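Local coordinates for protein apoptosis regulator Bcl-2 homolog (Murid herpesvirus 4, PDB 4MI8) that protects infected cells from apoptosis and, by binding the host protein Beclin 1, inhibits starvation-induced autophagy, supporting latency and chronic infection, at residues A[46-50]-A[93-98]. Residues are numbered along the deposited sequence; the frame is centred on the assembly and turned at random.
Sequences TQEFR and FDVGRY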
ATOM      1  N   THR A  46       6.477  -4.265   1.023  1.00 23.07           N
ATOM      2  CA  THR A  46       5.300  -4.621   1.844  1.00 21.19           C
ATOM      3  C   THR A  46       5.467  -5.948   2.539  1.00 21.63           C
ATOM      4  O   THR A  46       5.021  -6.114   3.666  1.00 23.50           O
ATOM      5  CB  THR A  46       3.923  -4.554   1.101  1.00 21.33           C
ATOM      6  OG1 THR A  46       3.835  -5.545   0.071  1.00 20.84           O
ATOM      7  CG2 THR A  46       3.615  -3.140   0.470  1.00 20.67           C
ATOM      8  N   GLN A  47       6.103  -6.911   1.890  1.00 23.69           N
ATOM      9  CA  GLN A  47       6.310  -8.199   2.525  1.00 25.35           C
ATOM     10  C   GLN A  47       7.256  -8.069   3.688  1.00 25.12           C
ATOM     11  O   GLN A  47       7.054  -8.700   4.719  1.00 27.78           O
ATOM     12  CB  GLN A  47       6.788  -9.217   1.493  1.00 26.50           C
ATOM     13  CG  GLN A  47       5.650  -9.673   0.549  1.00 28.76           C
ATOM     14  CD  GLN A  47       6.161 -10.459  -0.643  1.00 32.55           C
ATOM     15  OE1 GLN A  47       7.262 -10.179  -1.133  1.00 35.30           O
ATOM     16  NE2 GLN A  47       5.359 -11.431  -1.155  1.00 34.90           N
ATOM     17  N   GLU A  48       8.251  -7.234   3.556  1.00 25.57           N
ATOM     18  CA  GLU A  48       9.187  -6.998   4.656  1.00 28.80           C
ATOM     19  C   GLU A  48       8.480  -6.296   5.819  1.00 28.18           C
ATOM     20  O   GLU A  48       8.651  -6.645   7.009  1.00 27.70           O
ATOM     21  CB  GLU A  48      10.289  -6.066   4.206  1.00 32.03           C
ATOM     22  CG  GLU A  48      11.425  -6.727   3.532  1.00 43.67           C
ATOM     23  CD  GLU A  48      12.054  -7.810   4.429  1.00 54.42           C
ATOM     24  OE1 GLU A  48      12.616  -7.461   5.487  1.00 62.40           O
ATOM     25  OE2 GLU A  48      11.981  -9.025   4.085  1.00 61.86           O
ATOM     26  N   PHE A  49       7.662  -5.301   5.468  1.00 25.00           N
ATOM     27  CA  PHE A  49       6.910  -4.547   6.494  1.00 23.16           C
ATOM     28  C   PHE A  49       5.928  -5.523   7.221  1.00 24.33           C
ATOM     29  O   PHE A  49       5.824  -5.534   8.434  1.00 25.21           O
ATOM     30  CB  PHE A  49       6.142  -3.471   5.785  1.00 21.11           C
ATOM     31  CG  PHE A  49       5.265  -2.637   6.684  1.00 22.46           C
ATOM     32  CD1 PHE A  49       3.974  -3.098   7.057  1.00 20.69           C
ATOM     33  CD2 PHE A  49       5.683  -1.311   7.075  1.00 20.80           C
ATOM     34  CE1 PHE A  49       3.157  -2.276   7.856  1.00 21.92           C
ATOM     35  CE2 PHE A  49       4.838  -0.517   7.868  1.00 22.53           C
ATOM     36  CZ  PHE A  49       3.581  -0.995   8.277  1.00 20.93           C
ATOM     37  N   ARG A  50       5.229  -6.356   6.486  1.00 24.72           N
ATOM     38  CA  ARG A  50       4.338  -7.391   7.092  1.00 25.82           C
ATOM     39  C   ARG A  50       5.049  -8.393   7.997  1.00 29.05           C
ATOM     40  O   ARG A  50       4.493  -8.772   9.022  1.00 30.55           O
ATOM     41  CB  ARG A  50       3.587  -8.148   5.986  1.00 26.00           C
ATOM     42  CG  ARG A  50       2.483  -9.046   6.547  1.00 27.45           C
ATOM     43  CD  ARG A  50       1.236  -8.214   6.932  1.00 27.32           C
ATOM     44  NE  ARG A  50       0.604  -7.601   5.725  1.00 26.02           N
ATOM     45  CZ  ARG A  50      -0.221  -8.246   4.907  1.00 29.62           C
ATOM     46  NH1 ARG A  50      -0.602  -9.502   5.243  1.00 32.34           N
ATOM     47  NH2 ARG A  50      -0.753  -7.659   3.806  1.00 28.09           N
ATOM     48  N   PHE A  93       0.830   0.904   1.285  1.00 24.29           N
ATOM     49  CA  PHE A  93       0.685  -0.089   0.235  1.00 22.52           C
ATOM     50  C   PHE A  93       0.349  -1.428   0.813  1.00 22.87           C
ATOM     51  O   PHE A  93      -0.297  -2.220   0.133  1.00 23.67           O
ATOM     52  CB  PHE A  93       1.959  -0.167  -0.637  1.00 21.57           C
ATOM     53  CG  PHE A  93       2.002   0.890  -1.731  1.00 22.20           C
ATOM     54  CD1 PHE A  93       1.141   0.789  -2.845  1.00 21.99           C
ATOM     55  CD2 PHE A  93       2.871   2.028  -1.628  1.00 21.63           C
ATOM     56  CE1 PHE A  93       1.158   1.781  -3.824  1.00 24.44           C
ATOM     57  CE2 PHE A  93       2.855   3.063  -2.639  1.00 23.10           C
ATOM     58  CZ  PHE A  93       2.021   2.944  -3.710  1.00 23.75           C
ATOM     59  N   ASP A  94       0.829  -1.753   2.020  1.00 23.18           N
ATOM     60  CA  ASP A  94       0.561  -3.135   2.551  1.00 22.64           C
ATOM     61  C   ASP A  94      -0.859  -3.200   2.976  1.00 24.37           C
ATOM     62  O   ASP A  94      -1.486  -4.286   2.979  1.00 25.31           O
ATOM     63  CB  ASP A  94       1.399  -3.414   3.805  1.00 22.97           C
ATOM     64  CG  ASP A  94       1.388  -4.873   4.196  1.00 25.31           C
ATOM     65  OD1 ASP A  94       1.269  -5.741   3.283  1.00 27.30           O
ATOM     66  OD2 ASP A  94       1.548  -5.207   5.412  1.00 25.45           O
ATOM     67  N   VAL A  95      -1.391  -2.063   3.460  1.00 24.81           N
ATOM     68  CA  VAL A  95      -2.865  -2.065   3.704  1.00 27.37           C
ATOM     69  C   VAL A  95      -3.650  -2.359   2.428  1.00 28.40           C
ATOM     70  O   VAL A  95      -4.574  -3.237   2.414  1.00 30.86           O
ATOM     71  CB  VAL A  95      -3.342  -0.770   4.358  1.00 28.32           C
ATOM     72  CG1 VAL A  95      -4.864  -0.697   4.280  1.00 30.94           C
ATOM     73  CG2 VAL A  95      -2.700  -0.668   5.784  1.00 27.29           C
ATOM     74  N   GLY A  96      -3.284  -1.675   1.333  1.00 27.08           N
ATOM     75  CA  GLY A  96      -3.967  -1.930   0.029  1.00 26.78           C
ATOM     76  C   GLY A  96      -3.734  -3.381  -0.429  1.00 28.90           C
ATOM     77  O   GLY A  96      -4.626  -3.990  -1.030  1.00 32.66           O
ATOM     78  N   ARG A  97      -2.544  -3.944  -0.177  1.00 26.27           N
ATOM     79  CA  ARG A  97      -2.289  -5.322  -0.550  1.00 28.83           C
ATOM     80  C   ARG A  97      -3.147  -6.281   0.243  1.00 32.32           C
ATOM     81  O   ARG A  97      -3.622  -7.267  -0.313  1.00 35.89           O
ATOM     82  CB  ARG A  97      -0.830  -5.697  -0.336  1.00 26.27           C
ATOM     83  CG  ARG A  97      -0.525  -7.135  -0.720  1.00 28.01           C
ATOM     84  CD  ARG A  97       0.986  -7.521  -0.654  1.00 26.09           C
ATOM     85  NE  ARG A  97       1.511  -7.457   0.715  1.00 26.66           N
ATOM     86  CZ  ARG A  97       1.888  -8.542   1.423  1.00 29.02           C
ATOM     87  NH1 ARG A  97       1.847  -9.758   0.902  1.00 28.72           N
ATOM     88  NH2 ARG A  97       2.392  -8.428   2.634  1.00 27.53           N
ATOM     89  N   TYR A  98      -3.317  -5.998   1.556  1.00 34.82           N
ATOM     90  CA  TYR A  98      -4.169  -6.810   2.416  1.00 36.11           C
ATOM     91  C   TYR A  98      -5.588  -6.790   1.831  1.00 37.45           C
ATOM     92  O   TYR A  98      -6.151  -7.854   1.602  1.00 42.09           O
ATOM     93  CB  TYR A  98      -4.247  -6.276   3.861  1.00 35.86           C
ATOM     94  CG  TYR A  98      -5.064  -7.229   4.761  1.00 40.15           C
ATOM     95  CD1 TYR A  98      -4.443  -8.341   5.357  1.00 41.86           C
ATOM     96  CD2 TYR A  98      -6.454  -7.050   4.989  1.00 42.96           C
ATOM     97  CE1 TYR A  98      -5.154  -9.248   6.152  1.00 44.49           C
ATOM     98  CE2 TYR A  98      -7.176  -7.951   5.799  1.00 47.16           C
ATOM     99  CZ  TYR A  98      -6.505  -9.048   6.378  1.00 48.96           C
ATOM    100  OH  TYR A  98      -7.127  -9.993   7.182  1.00 53.67           O
TER
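Arg-50 leaves its helix with CG anti to the backbone N (chi1 -170°) and then bends at chi2 and chi3, which curls its guanidinium round to the carboxylate of Asp-94; Asp-94, also anti at chi1, has its CB directed toward segment 46-50. The result is a largely buried salt-bridge network of Arg-50, Asp-94 and Arg-97 where segments 46-50 and 93-98, on helices 33-56 and 86-103 of the Bcl-2 fold, run at 90° to each other, beside the groove that holds the Beclin 1 BH3 peptide. Arg-50 presents its NE edge to the acid, one nitrogen to each oxygen. Its NE gives a short bond of 2.6 Å to OD2 of Asp-94, lying in the guanidinium plane and meeting the syn side of the oxygen, while NH2 reaches Asp-94 OD1 at 2.8 Å from above the carboxylate plane. From the other face of that plane, NH2 of Arg-97 bonds the same OD1 at 3.0 Å, and Tyr-61 OH hydrogen-bonds OD2. A short, bidentate acid thus serves two long, flexible cations and probably helps hold them together by sharing its charge. The two guanidiniums stack, planes 30° apart. The aliphatic CG of Gln-47 packs over the Arg-97 face turned away from Arg-50, 3.8 Å from Arg-97 NH1. Thr-46, small and branched, fits the closest backbone approach, its CA 5.0 Å from that of Asp-94; its hydroxyl turns back to Ile-43 O in its own helix, and its methyl lies against helix 86-103, CG2 of Thr-46 standing 3.6 Å from CB of Phe-93.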